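Local coordinates for esterase (uncultured bacterium FLS12, PDB 4RGY), which hydrolyses carboxylic esters, preferring alkaline conditions and staying active at low temperature, at residues R226-V229 against R230-L234; F217-E220 against D221-F225; S100-L103 against P104-R108; F192-A195 against E196-A199. All coordinates share one frame; numbering follows the deposited sequence.

Interaction 1: residues R226-V229 against R230-L234; sequences RDHV and RGLGL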
ATOM      1  N   ARG A 226     -14.841  26.176  24.870  1.00 13.18           N
ATOM      2  CA  ARG A 226     -13.797  27.082  25.334  1.00 13.40           C
ATOM      3  C   ARG A 226     -14.252  27.867  26.558  1.00 14.38           C
ATOM      4  O   ARG A 226     -13.542  27.914  27.571  1.00 13.53           O
ATOM      5  CB  ARG A 226     -13.421  28.061  24.227  1.00 14.79           C
ATOM      6  CG  ARG A 226     -12.305  29.026  24.628  1.00 15.94           C
ATOM      7  CD  ARG A 226     -12.300  30.273  23.760  1.00 18.25           C
ATOM      8  NE  ARG A 226     -13.473  31.101  24.020  1.00 16.61           N
ATOM      9  CZ  ARG A 226     -13.785  32.183  23.317  1.00 20.42           C
ATOM     10  NH1 ARG A 226     -13.021  32.543  22.293  1.00 24.04           N
ATOM     11  NH2 ARG A 226     -14.868  32.887  23.620  1.00 20.65           N
ATOM     12  N   ASP A 227     -15.434  28.472  26.468  1.00 13.62           N
ATOM     13  CA  ASP A 227     -15.944  29.295  27.563  1.00 14.79           C
ATOM     14  C   ASP A 227     -16.168  28.439  28.810  1.00 13.27           C
ATOM     15  O   ASP A 227     -15.891  28.863  29.932  1.00 14.93           O
ATOM     16  CB  ASP A 227     -17.231  30.017  27.150  1.00 15.53           C
ATOM     17  CG  ASP A 227     -16.988  31.134  26.144  1.00 17.50           C
ATOM     18  OD1 ASP A 227     -15.816  31.480  25.895  1.00 17.88           O
ATOM     19  OD2 ASP A 227     -17.981  31.644  25.593  1.00 19.62           O
ATOM     20  N   HIS A 228     -16.616  27.204  28.603  1.00 11.65           N
ATOM     21  CA  HIS A 228     -16.812  26.279  29.707  1.00 13.11           C
ATOM     22  C   HIS A 228     -15.501  25.985  30.423  1.00 11.97           C
ATOM     23  O   HIS A 228     -15.401  26.152  31.645  1.00 12.15           O
ATOM     24  CB  HIS A 228     -17.444  24.988  29.186  1.00 12.84           C
ATOM     25  CG  HIS A 228     -17.582  23.906  30.210  1.00 12.53           C
ATOM     26  ND1 HIS A 228     -18.455  23.989  31.274  1.00 13.10           N
ATOM     27  CD2 HIS A 228     -16.993  22.690  30.300  1.00 14.79           C
ATOM     28  CE1 HIS A 228     -18.383  22.874  31.984  1.00 13.57           C
ATOM     29  NE2 HIS A 228     -17.499  22.073  31.416  1.00 14.03           N
ATOM     30  N   VAL A 229     -14.482  25.562  29.679  1.00 12.02           N
ATOM     31  CA  VAL A 229     -13.232  25.189  30.338  1.00 12.32           C
ATOM     32  C   VAL A 229     -12.519  26.395  30.958  1.00 13.02           C
ATOM     33  O   VAL A 229     -11.885  26.267  32.007  1.00 14.35           O
ATOM     34  CB  VAL A 229     -12.286  24.358  29.429  1.00 12.44           C
ATOM     35  CG1 VAL A 229     -12.976  23.072  29.004  1.00 13.17           C
ATOM     36  CG2 VAL A 229     -11.828  25.160  28.215  1.00 13.74           C
ATOM     37  N   ARG A 230     -12.631  27.554  30.325  1.00 12.12           N
ATOM     38  CA  ARG A 230     -12.011  28.767  30.857  1.00 13.76           C
ATOM     39  C   ARG A 230     -12.651  29.197  32.161  1.00 14.67           C
ATOM     40  O   ARG A 230     -11.959  29.656  33.070  1.00 15.94           O
ATOM     41  CB  ARG A 230     -12.123  29.900  29.858  1.00 16.82           C
ATOM     42  CG  ARG A 230     -11.095  29.808  28.787  1.00 20.12           C
ATOM     43  CD  ARG A 230     -11.508  30.611  27.588  1.00 23.59           C
ATOM     44  NE  ARG A 230     -10.364  31.116  26.835  1.00 24.88           N
ATOM     45  CZ  ARG A 230      -9.359  30.399  26.330  1.00 31.28           C
ATOM     46  NH1 ARG A 230      -9.285  29.069  26.458  1.00 30.35           N
ATOM     47  NH2 ARG A 230      -8.397  31.047  25.682  1.00 29.59           N
ATOM     48  N   GLY A 231     -13.969  29.057  32.247  1.00 12.72           N
ATOM     49  CA  GLY A 231     -14.694  29.380  33.465  1.00 13.45           C
ATOM     50  C   GLY A 231     -14.358  28.416  34.587  1.00 14.66           C
ATOM     51  O   GLY A 231     -14.511  28.742  35.772  1.00 14.81           O
ATOM     52  N   LEU A 232     -13.918  27.212  34.220  1.00 13.34           N
ATOM     53  CA  LEU A 232     -13.520  26.214  35.210  1.00 13.82           C
ATOM     54  C   LEU A 232     -12.105  26.402  35.723  1.00 15.08           C
ATOM     55  O   LEU A 232     -11.749  25.845  36.762  1.00 14.96           O
ATOM     56  CB  LEU A 232     -13.637  24.792  34.640  1.00 13.38           C
ATOM     57  CG  LEU A 232     -15.020  24.259  34.291  1.00 13.59           C
ATOM     58  CD1 LEU A 232     -14.887  22.934  33.552  1.00 16.23           C
ATOM     59  CD2 LEU A 232     -15.838  24.074  35.552  1.00 15.81           C
ATOM     60  N   GLY A 233     -11.287  27.165  34.994  1.00 13.04           N
ATOM     61  CA  GLY A 233      -9.885  27.304  35.347  1.00 14.89           C
ATOM     62  C   GLY A 233      -8.968  26.263  34.731  1.00 18.71           C
ATOM     63  O   GLY A 233      -7.799  26.169  35.106  1.00 19.82           O
ATOM     64  N   LEU A 234      -9.493  25.500  33.776  1.00 15.83           N
ATOM     65  CA  LEU A 234      -8.726  24.446  33.115  1.00 19.10           C
ATOM     66  C   LEU A 234      -7.875  25.047  31.997  1.00 20.23           C
ATOM     67  O   LEU A 234      -8.421  25.600  31.041  1.00 26.70           O
ATOM     68  CB  LEU A 234      -9.704  23.392  32.575  1.00 21.95           C
ATOM     69  CG  LEU A 234      -9.193  22.083  31.987  1.00 24.69           C
ATOM     70  CD1 LEU A 234      -8.297  21.401  32.984  1.00 24.61           C
ATOM     71  CD2 LEU A 234     -10.369  21.197  31.626  1.00 21.14           C
TER
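R226 overlaps the side chain one turn further on: its CG and CD lie against one face of the R230 guanidinium, CD standing 3.7 Å from that plane toward its rim. The extended methylenes of R230 return the contact, with R230 CD 3.5 Å from R226 CG. The two guanidinium planes are tilted 30° apart and NE of R226 comes within 4.2 Å of NE of R230, a like-charge approach that D227 probably offsets. A bend at chi3 (69°) swings the R226 guanidinium back to D227, whose OD1 receives both NE and NH2, the latter at 2.8 Å on its syn lone pair. With an alanine at R226, D227 would probably lose its charge partner and R230 the aliphatic floor under its guanidinium. On another side of the helix, L232 CD1 makes a CH-pi contact over one face of the H228 ring, 3.8 Å from its centroid, while H228 NE2 is bonded to F192 O. The helix then ends in a Schellman motif: G233 takes a positive phi of 89°, for which glycine is suited, G233 N bonds R230 O, and L234 N reaches back to V229 O at 3.1 Å. Within the beta-alpha-beta unit, R226 and R230 face strand 236-241, where R226 makes a cation-pi contact with Y238; V229 and L234 pack on helix 191-200, and L234 also on L208 of strand 207-213.

Interaction 2: residues F217-E220 against D221-F225; sequences FLYE and DNVRF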
ATOM      1  N   PHE A 217     -18.673  25.053  10.712  1.00 17.64           N
ATOM      2  CA  PHE A 217     -20.001  24.794  11.261  1.00 20.52           C
ATOM      3  C   PHE A 217     -19.918  24.454  12.747  1.00 20.10           C
ATOM      4  O   PHE A 217     -20.877  24.671  13.491  1.00 21.84           O
ATOM      5  CB  PHE A 217     -20.740  23.697  10.475  1.00 22.15           C
ATOM      6  CG  PHE A 217     -20.148  22.322  10.616  1.00 24.46           C
ATOM      7  CD1 PHE A 217     -18.842  22.063  10.220  1.00 27.71           C
ATOM      8  CD2 PHE A 217     -20.917  21.274  11.102  1.00 28.11           C
ATOM      9  CE1 PHE A 217     -18.303  20.806  10.343  1.00 22.06           C
ATOM     10  CE2 PHE A 217     -20.390  20.009  11.222  1.00 26.81           C
ATOM     11  CZ  PHE A 217     -19.080  19.771  10.838  1.00 27.33           C
ATOM     12  N   LEU A 218     -18.761  23.959  13.177  1.00 18.87           N
ATOM     13  CA  LEU A 218     -18.557  23.574  14.572  1.00 17.53           C
ATOM     14  C   LEU A 218     -18.029  24.719  15.435  1.00 15.62           C
ATOM     15  O   LEU A 218     -17.714  24.513  16.612  1.00 15.92           O
ATOM     16  CB  LEU A 218     -17.591  22.385  14.655  1.00 16.42           C
ATOM     17  CG  LEU A 218     -18.136  21.076  14.086  1.00 16.58           C
ATOM     18  CD1 LEU A 218     -17.026  20.034  13.960  1.00 19.02           C
ATOM     19  CD2 LEU A 218     -19.280  20.563  14.949  1.00 19.01           C
ATOM     20  N   TYR A 219     -17.940  25.921  14.872  1.00 15.80           N
ATOM     21  CA  TYR A 219     -17.348  27.034  15.614  1.00 17.89           C
ATOM     22  C   TYR A 219     -18.106  27.349  16.905  1.00 17.18           C
ATOM     23  O   TYR A 219     -17.492  27.514  17.962  1.00 16.91           O
ATOM     24  CB  TYR A 219     -17.240  28.288  14.746  1.00 17.64           C
ATOM     25  CG  TYR A 219     -16.646  29.465  15.488  1.00 18.34           C
ATOM     26  CD1 TYR A 219     -15.330  29.442  15.921  1.00 16.81           C
ATOM     27  CD2 TYR A 219     -17.411  30.589  15.780  1.00 17.74           C
ATOM     28  CE1 TYR A 219     -14.781  30.503  16.606  1.00 19.14           C
ATOM     29  CE2 TYR A 219     -16.864  31.667  16.457  1.00 18.43           C
ATOM     30  CZ  TYR A 219     -15.553  31.613  16.872  1.00 18.30           C
ATOM     31  OH  TYR A 219     -14.990  32.669  17.557  1.00 19.72           O
ATOM     32  N   GLU A 220     -19.429  27.430  16.825  1.00 19.93           N
ATOM     33  CA  GLU A 220     -20.235  27.765  17.997  1.00 20.24           C
ATOM     34  C   GLU A 220     -20.045  26.749  19.121  1.00 18.39           C
ATOM     35  O   GLU A 220     -19.891  27.138  20.285  1.00 18.49           O
ATOM     36  CB  GLU A 220     -21.718  27.915  17.628  1.00 23.43           C
ATOM     37  CG  GLU A 220     -22.027  29.155  16.792  1.00 28.84           C
ATOM     38  CD  GLU A 220     -21.339  29.149  15.427  1.00 32.20           C
ATOM     39  OE1 GLU A 220     -21.220  28.064  14.809  1.00 31.05           O
ATOM     40  OE2 GLU A 220     -20.902  30.234  14.981  1.00 36.11           O
ATOM     41  N   ASP A 221     -20.041  25.461  18.778  1.00 17.14           N
ATOM     42  CA  ASP A 221     -19.778  24.405  19.758  1.00 17.13           C
ATOM     43  C   ASP A 221     -18.402  24.594  20.379  1.00 15.91           C
ATOM     44  O   ASP A 221     -18.214  24.376  21.580  1.00 16.22           O
ATOM     45  CB  ASP A 221     -19.836  23.015  19.115  1.00 18.54           C
ATOM     46  CG  ASP A 221     -21.245  22.552  18.809  1.00 22.80           C
ATOM     47  OD1 ASP A 221     -22.210  23.181  19.280  1.00 24.18           O
ATOM     48  OD2 ASP A 221     -21.383  21.532  18.095  1.00 24.62           O
ATOM     49  N   ASN A 222     -17.422  24.964  19.557  1.00 14.12           N
ATOM     50  CA  ASN A 222     -16.091  25.211  20.074  1.00 13.55           C
ATOM     51  C   ASN A 222     -16.016  26.395  21.027  1.00 14.94           C
ATOM     52  O   ASN A 222     -15.351  26.318  22.060  1.00 14.40           O
ATOM     53  CB  ASN A 222     -15.081  25.351  18.933  1.00 13.58           C
ATOM     54  CG  ASN A 222     -14.531  24.009  18.495  1.00 15.16           C
ATOM     55  OD1 ASN A 222     -13.534  23.540  19.042  1.00 14.90           O
ATOM     56  ND2 ASN A 222     -15.200  23.366  17.542  1.00 13.78           N
ATOM     57  N   VAL A 223     -16.706  27.477  20.692  1.00 15.56           N
ATOM     58  CA  VAL A 223     -16.737  28.633  21.577  1.00 16.70           C
ATOM     59  C   VAL A 223     -17.395  28.262  22.912  1.00 16.93           C
ATOM     60  O   VAL A 223     -16.912  28.643  23.985  1.00 14.50           O
ATOM     61  CB  VAL A 223     -17.457  29.829  20.918  1.00 17.50           C
ATOM     62  CG1 VAL A 223     -17.734  30.930  21.945  1.00 21.16           C
ATOM     63  CG2 VAL A 223     -16.622  30.360  19.755  1.00 19.52           C
ATOM     64  N   ARG A 224     -18.461  27.476  22.851  1.00 14.73           N
ATOM     65  CA  ARG A 224     -19.121  27.050  24.085  1.00 16.55           C
ATOM     66  C   ARG A 224     -18.215  26.166  24.948  1.00 15.32           C
ATOM     67  O   ARG A 224     -18.166  26.327  26.175  1.00 15.81           O
ATOM     68  CB  ARG A 224     -20.468  26.391  23.784  1.00 17.53           C
ATOM     69  CG  ARG A 224     -21.530  27.422  23.383  1.00 24.27           C
ATOM     70  CD  ARG A 224     -22.934  26.830  23.270  1.00 27.76           C
ATOM     71  NE  ARG A 224     -22.976  25.732  22.316  1.00 29.99           N
ATOM     72  CZ  ARG A 224     -22.964  24.457  22.676  1.00 28.67           C
ATOM     73  NH1 ARG A 224     -22.924  24.149  23.964  1.00 31.48           N
ATOM     74  NH2 ARG A 224     -22.982  23.501  21.759  1.00 23.78           N
ATOM     75  N   PHE A 225     -17.459  25.268  24.317  1.00 13.26           N
ATOM     76  CA  PHE A 225     -16.536  24.433  25.084  1.00 14.38           C
ATOM     77  C   PHE A 225     -15.403  25.280  25.676  1.00 13.73           C
ATOM     78  O   PHE A 225     -15.040  25.107  26.841  1.00 12.04           O
ATOM     79  CB  PHE A 225     -15.978  23.276  24.234  1.00 13.96           C
ATOM     80  CG  PHE A 225     -15.029  22.382  24.988  1.00 12.88           C
ATOM     81  CD1 PHE A 225     -15.505  21.390  25.838  1.00 14.22           C
ATOM     82  CD2 PHE A 225     -13.658  22.538  24.855  1.00 13.71           C
ATOM     83  CE1 PHE A 225     -14.628  20.577  26.540  1.00 13.61           C
ATOM     84  CE2 PHE A 225     -12.778  21.718  25.553  1.00 14.64           C
ATOM     85  CZ  PHE A 225     -13.267  20.737  26.389  1.00 12.89           C
TER
HETATM   86  O   HOH W   1     -21.236  24.640  16.303  1.00 21.79           O
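Y219 turns one face of its ring to V223, whose CG2 sits over it, 3.6 Å from the centroid and shifted toward the hydroxyl end, where it lies 3.3 Å from CZ. The tyrosine ring gets there because CG is anti to the backbone N (chi1 179°), which carries the ring over the residue a turn later; its OH is bonded to E240, which fixes the far end. N222 has a different conformation: its side chain folds back on the start of the helix, and ND2 donates to L218 O at 2.9 Å, in the amide's own plane but from above the carbonyl plane. N222 N reaches the same oxygen within the carbonyl plane, so two donors grip the carbonyl of the N-cap residue, and ND2 has G151 O as a further acceptor. R224, bent at chi3 (-57°), brings NH2 to D221 OD1 at 2.6 Å, meeting the carboxylate from above its plane; D154 is a second salt-bridge partner of NH2. A water spans the first turn, donating to F217 O and accepting from D221 N. L218 in turn gives its N to D216 and touches H245, two members of a probable Ser-His-Asp triad. The chemistry thus pairs a polar helix start, tied by amide, charge and water, with one apolar CH-pi contact, and is consistent with a firmly held backbone beside that presumed catalytic site.

Interaction 3: residues S100-L103 against P104-R108; sequences SEEL and PALAR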
ATOM      1  N   SER A 100      -8.200   3.266  22.942  1.00 13.77           N
ATOM      2  CA  SER A 100      -7.592   3.619  24.228  1.00 13.87           C
ATOM      3  C   SER A 100      -6.725   2.512  24.821  1.00 15.50           C
ATOM      4  O   SER A 100      -5.883   2.780  25.683  1.00 18.88           O
ATOM      5  CB  SER A 100      -8.674   4.019  25.239  1.00 15.52           C
ATOM      6  OG  SER A 100      -9.487   2.908  25.587  1.00 15.63           O
ATOM      7  N   GLU A 101      -6.921   1.276  24.367  1.00 14.94           N
ATOM      8  CA  GLU A 101      -6.207   0.137  24.942  1.00 18.26           C
ATOM      9  C   GLU A 101      -5.432  -0.664  23.896  1.00 15.65           C
ATOM     10  O   GLU A 101      -4.198  -0.731  23.929  1.00 16.99           O
ATOM     11  CB  GLU A 101      -7.171  -0.781  25.702  1.00 17.87           C
ATOM     12  CG  GLU A 101      -7.995  -0.098  26.797  1.00 20.69           C
ATOM     13  CD  GLU A 101      -7.172   0.265  28.015  1.00 25.37           C
ATOM     14  OE1 GLU A 101      -6.056  -0.279  28.164  1.00 28.54           O
ATOM     15  OE2 GLU A 101      -7.639   1.094  28.825  1.00 26.63           O
ATOM     16  N   GLU A 102      -6.154  -1.285  22.966  1.00 14.35           N
ATOM     17  CA  GLU A 102      -5.520  -2.220  22.045  1.00 15.13           C
ATOM     18  C   GLU A 102      -4.593  -1.567  21.032  1.00 14.26           C
ATOM     19  O   GLU A 102      -3.490  -2.054  20.771  1.00 13.79           O
ATOM     20  CB  GLU A 102      -6.557  -3.059  21.310  1.00 15.35           C
ATOM     21  CG  GLU A 102      -5.921  -4.251  20.609  1.00 15.81           C
ATOM     22  CD  GLU A 102      -6.874  -4.994  19.711  1.00 19.72           C
ATOM     23  OE1 GLU A 102      -7.785  -4.362  19.146  1.00 19.52           O
ATOM     24  OE2 GLU A 102      -6.697  -6.220  19.558  1.00 26.93           O
ATOM     25  N   LEU A 103      -5.041  -0.470  20.441  1.00 13.78           N
ATOM     26  CA  LEU A 103      -4.271   0.153  19.377  1.00 15.00           C
ATOM     27  C   LEU A 103      -2.900   0.643  19.834  1.00 13.36           C
ATOM     28  O   LEU A 103      -1.906   0.337  19.175  1.00 13.81           O
ATOM     29  CB  LEU A 103      -5.074   1.270  18.728  1.00 14.57           C
ATOM     30  CG  LEU A 103      -4.524   1.916  17.474  1.00 15.88           C
ATOM     31  CD1 LEU A 103      -5.726   2.426  16.908  1.00 24.96           C
ATOM     32  CD2 LEU A 103      -3.584   3.061  17.747  1.00 15.79           C
ATOM     33  N   PRO A 104      -2.822   1.386  20.957  1.00 14.06           N
ATOM     34  CA  PRO A 104      -1.486   1.780  21.413  1.00 16.22           C
ATOM     35  C   PRO A 104      -0.618   0.569  21.753  1.00 14.46           C
ATOM     36  O   PRO A 104       0.580   0.575  21.460  1.00 15.15           O
ATOM     37  CB  PRO A 104      -1.770   2.620  22.660  1.00 17.15           C
ATOM     38  CG  PRO A 104      -3.175   3.088  22.489  1.00 17.48           C
ATOM     39  CD  PRO A 104      -3.884   1.984  21.791  1.00 13.61           C
ATOM     40  N   ALA A 105      -1.210  -0.465  22.344  1.00 16.13           N
ATOM     41  CA  ALA A 105      -0.456  -1.679  22.647  1.00 17.17           C
ATOM     42  C   ALA A 105       0.086  -2.326  21.380  1.00 15.82           C
ATOM     43  O   ALA A 105       1.243  -2.751  21.339  1.00 16.23           O
ATOM     44  CB  ALA A 105      -1.307  -2.675  23.432  1.00 16.11           C
ATOM     45  N   LEU A 106      -0.746  -2.411  20.344  1.00 14.25           N
ATOM     46  CA  LEU A 106      -0.311  -3.019  19.091  1.00 15.25           C
ATOM     47  C   LEU A 106       0.795  -2.200  18.434  1.00 14.18           C
ATOM     48  O   LEU A 106       1.796  -2.740  17.959  1.00 14.86           O
ATOM     49  CB  LEU A 106      -1.490  -3.179  18.130  1.00 16.21           C
ATOM     50  CG  LEU A 106      -2.489  -4.286  18.480  1.00 18.57           C
ATOM     51  CD1 LEU A 106      -3.732  -4.175  17.618  1.00 21.06           C
ATOM     52  CD2 LEU A 106      -1.869  -5.673  18.336  1.00 20.68           C
ATOM     53  N   ALA A 107       0.622  -0.887  18.400  1.00 13.85           N
ATOM     54  CA  ALA A 107       1.644  -0.033  17.817  1.00 15.01           C
ATOM     55  C   ALA A 107       2.976  -0.203  18.537  1.00 13.94           C
ATOM     56  O   ALA A 107       4.022  -0.323  17.896  1.00 14.91           O
ATOM     57  CB  ALA A 107       1.201   1.427  17.836  1.00 15.86           C
ATOM     58  N   ARG A 108       2.932  -0.247  19.865  1.00 15.14           N
ATOM     59  CA  ARG A 108       4.143  -0.401  20.663  1.00 16.26           C
ATOM     60  C   ARG A 108       4.768  -1.791  20.515  1.00 16.22           C
ATOM     61  O   ARG A 108       5.980  -1.950  20.665  1.00 17.47           O
ATOM     62  CB  ARG A 108       3.834  -0.093  22.132  1.00 15.59           C
ATOM     63  CG  ARG A 108       3.646   1.391  22.391  1.00 16.79           C
ATOM     64  CD  ARG A 108       2.910   1.653  23.696  1.00 17.32           C
ATOM     65  NE  ARG A 108       2.773   3.089  23.921  1.00 16.57           N
ATOM     66  CZ  ARG A 108       1.792   3.644  24.623  1.00 17.74           C
ATOM     67  NH1 ARG A 108       0.854   2.884  25.171  1.00 20.63           N
ATOM     68  NH2 ARG A 108       1.752   4.963  24.764  1.00 20.53           N
TER
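E102 and L106 meet one turn apart, the leucine's CD1 resting 3.7 Å from E102 CG on the aliphatic part of the glutamate. E102 stands with CG anti to the backbone N (chi1 -166°) and runs out extended, which lays the stem along L106 CD1 and leads the carboxylate on beyond it to S11 and D12. Below them the backbone is held by L106 N to E102 O at 2.8 Å and A107 N to L103 O at 2.9 Å. The turn before is looser: A105 N reaches E101 O only weakly, at 3.4 Å, and P104, lacking an N-H, gives no bond to the preceding turn. Its CD lies 3.4 Å from L103 CB, a tight approach set largely by the peptide link between the two residues. A wider, pi-type turn at residues 100-102, in which E101 takes an unusual phi of -124°, precedes the proline and is consistent with accommodating its ring.

In the next shell, the carboxylate of E102 is taken up by S11 OG and D12 N, pinning the helix to the end of strand 2-11 and the turn after it; an alanine here would probably leave those two donors without their acceptor and strip L106 of its aliphatic support. E101 forms a salt bridge with R142, and L106 also packs on Q26 of the second subunit. L103 packs on strands 45-49 and 75-79, and P104 on F47 of the former. A proline kink of this kind, in a helix laid against the central sheet of an alpha/beta-hydrolase fold, bends helix 95-110 without ending it.

Interaction 4: residues F192-A195 against E196-A199; sequences FALA and ERMA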
ATOM      1  N   PHE A 192     -17.786  18.118  28.330  1.00 12.18           N
ATOM      2  CA  PHE A 192     -18.057  19.177  29.300  1.00 13.40           C
ATOM      3  C   PHE A 192     -17.990  18.619  30.720  1.00 12.90           C
ATOM      4  O   PHE A 192     -17.408  19.241  31.609  1.00 14.53           O
ATOM      5  CB  PHE A 192     -19.408  19.843  29.029  1.00 12.54           C
ATOM      6  CG  PHE A 192     -19.428  20.710  27.804  1.00 12.67           C
ATOM      7  CD1 PHE A 192     -19.319  20.152  26.528  1.00 14.34           C
ATOM      8  CD2 PHE A 192     -19.540  22.089  27.920  1.00 13.32           C
ATOM      9  CE1 PHE A 192     -19.325  20.955  25.393  1.00 14.28           C
ATOM     10  CE2 PHE A 192     -19.565  22.895  26.796  1.00 14.06           C
ATOM     11  CZ  PHE A 192     -19.457  22.333  25.528  1.00 16.56           C
ATOM     12  N   ALA A 193     -18.546  17.427  30.917  1.00 11.43           N
ATOM     13  CA  ALA A 193     -18.482  16.751  32.207  1.00 13.44           C
ATOM     14  C   ALA A 193     -17.063  16.312  32.535  1.00 13.30           C
ATOM     15  O   ALA A 193     -16.601  16.448  33.675  1.00 14.37           O
ATOM     16  CB  ALA A 193     -19.433  15.545  32.225  1.00 13.69           C
ATOM     17  N   LEU A 194     -16.357  15.775  31.543  1.00 12.86           N
ATOM     18  CA  LEU A 194     -14.983  15.354  31.757  1.00 13.56           C
ATOM     19  C   LEU A 194     -14.107  16.540  32.173  1.00 12.12           C
ATOM     20  O   LEU A 194     -13.234  16.397  33.035  1.00 13.36           O
ATOM     21  CB  LEU A 194     -14.421  14.663  30.510  1.00 11.35           C
ATOM     22  CG  LEU A 194     -15.145  13.369  30.086  1.00 12.41           C
ATOM     23  CD1 LEU A 194     -14.479  12.795  28.853  1.00 13.97           C
ATOM     24  CD2 LEU A 194     -15.183  12.323  31.194  1.00 15.25           C
ATOM     25  N   ALA A 195     -14.345  17.702  31.567  1.00 12.94           N
ATOM     26  CA  ALA A 195     -13.613  18.909  31.923  1.00 13.08           C
ATOM     27  C   ALA A 195     -13.867  19.293  33.383  1.00 14.15           C
ATOM     28  O   ALA A 195     -12.951  19.706  34.085  1.00 14.20           O
ATOM     29  CB  ALA A 195     -13.973  20.050  30.981  1.00 14.74           C
ATOM     30  N   GLU A 196     -15.101  19.138  33.855  1.00 12.43           N
ATOM     31  CA  GLU A 196     -15.394  19.385  35.270  1.00 14.60           C
ATOM     32  C   GLU A 196     -14.596  18.464  36.194  1.00 15.59           C
ATOM     33  O   GLU A 196     -14.133  18.879  37.260  1.00 16.24           O
ATOM     34  CB  GLU A 196     -16.900  19.282  35.561  1.00 15.18           C
ATOM     35  CG  GLU A 196     -17.726  20.357  34.869  1.00 16.56           C
ATOM     36  CD  GLU A 196     -19.099  20.529  35.477  1.00 24.85           C
ATOM     37  OE1 GLU A 196     -19.188  20.706  36.710  1.00 26.96           O
ATOM     38  OE2 GLU A 196     -20.090  20.481  34.718  1.00 27.05           O
ATOM     39  N   ARG A 197     -14.431  17.204  35.796  1.00 14.78           N
ATOM     40  CA  ARG A 197     -13.593  16.296  36.574  1.00 15.89           C
ATOM     41  C   ARG A 197     -12.162  16.810  36.629  1.00 16.29           C
ATOM     42  O   ARG A 197     -11.545  16.856  37.697  1.00 17.04           O
ATOM     43  CB  ARG A 197     -13.561  14.896  35.961  1.00 16.70           C
ATOM     44  CG  ARG A 197     -14.905  14.263  35.707  1.00 16.53           C
ATOM     45  CD  ARG A 197     -14.658  12.891  35.091  1.00 16.62           C
ATOM     46  NE  ARG A 197     -15.894  12.196  34.771  1.00 16.56           N
ATOM     47  CZ  ARG A 197     -15.962  10.929  34.369  1.00 16.96           C
ATOM     48  NH1 ARG A 197     -14.854  10.216  34.220  1.00 17.98           N
ATOM     49  NH2 ARG A 197     -17.138  10.391  34.102  1.00 17.82           N
ATOM     50  N   MET A 198     -11.630  17.188  35.471  1.00 15.87           N
ATOM     51  CA  MET A 198     -10.244  17.620  35.388  1.00 17.09           C
ATOM     52  C   MET A 198      -9.966  18.876  36.206  1.00 17.99           C
ATOM     53  O   MET A 198      -8.894  19.019  36.790  1.00 19.54           O
ATOM     54  CB  MET A 198      -9.851  17.856  33.933  1.00 21.02           C
ATOM     55  CG  MET A 198      -8.369  18.089  33.751  1.00 27.96           C
ATOM     56  SD  MET A 198      -7.676  16.896  32.612  1.00 39.88           S
ATOM     57  CE  MET A 198      -8.406  15.423  33.336  1.00 18.51           C
ATOM     58  N   ALA A 199     -10.938  19.776  36.262  1.00 17.02           N
ATOM     59  CA  ALA A 199     -10.761  21.043  36.961  1.00 20.12           C
ATOM     60  C   ALA A 199     -10.562  20.838  38.463  1.00 22.87           C
ATOM     61  O   ALA A 199     -10.005  21.701  39.145  1.00 24.74           O
ATOM     62  CB  ALA A 199     -11.943  21.935  36.703  1.00 20.64           C
TER
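L194 and R197 lie side by side and point the same way, the leucine's CD2 placed over the centre of the R197 guanidinium, 3.5 Å above its plane. The match is broad: CD2 is 3.6 Å from both R197 NE and R197 CZ, so a methyl covers the flat group instead of meeting one nitrogen. R197 achieves this by leaving the backbone with CG anti to the carbonyl carbon (chi1 -53°) and then running fully extended, which carries the guanidinium back along the preceding turn. L194 has the same first torsion, so the two side chains leave the helix in similar fashion. Around this pair, R197 also touches D188, while L194 packs onto M137 and R138 of helix 127-138. E196 is directed elsewhere: its CG comes 3.5 Å from F192 O, while its side chain touches H228 of helix 219-232. M198 packs on M137 as well, and on V205. Ordinary helical bonds underlie all of this, such as M198 N to L194 O at 3.0 Å and A199 N to A195 O at 3.0 Å. The F192 ring, a turn before E196, meets F225 edge-to-face. Chemically the contact is apolar on one side and cationic on the other: the guanidinium offers its face to a methyl, which keeps its N-H groups, directed in the plane, clear of the leucine.

Interactions 1 and 2 follow one another on helix 219-232, their centres 13 Å apart. Interaction 4 lies on the neighbouring helix, 9 Å from interaction 1 between centres; the helices meet at V229 CG1 and A195 CB, 3.7 Å apart, and just past the helix end L234 CD1 is 3.4 Å from M198 CG. F192 also reaches interaction 2, its CZ lying 3.6 Å from F225 CA. Interaction 3 stands apart across the chain's centre, about 31 Å from interactions 1 and 2 between centres. Of the four, interaction 2 adjoins the probable S126-H245-D216 triad through L218, whereas residues 226-234 form the other end of the same helix and the turn that follows it.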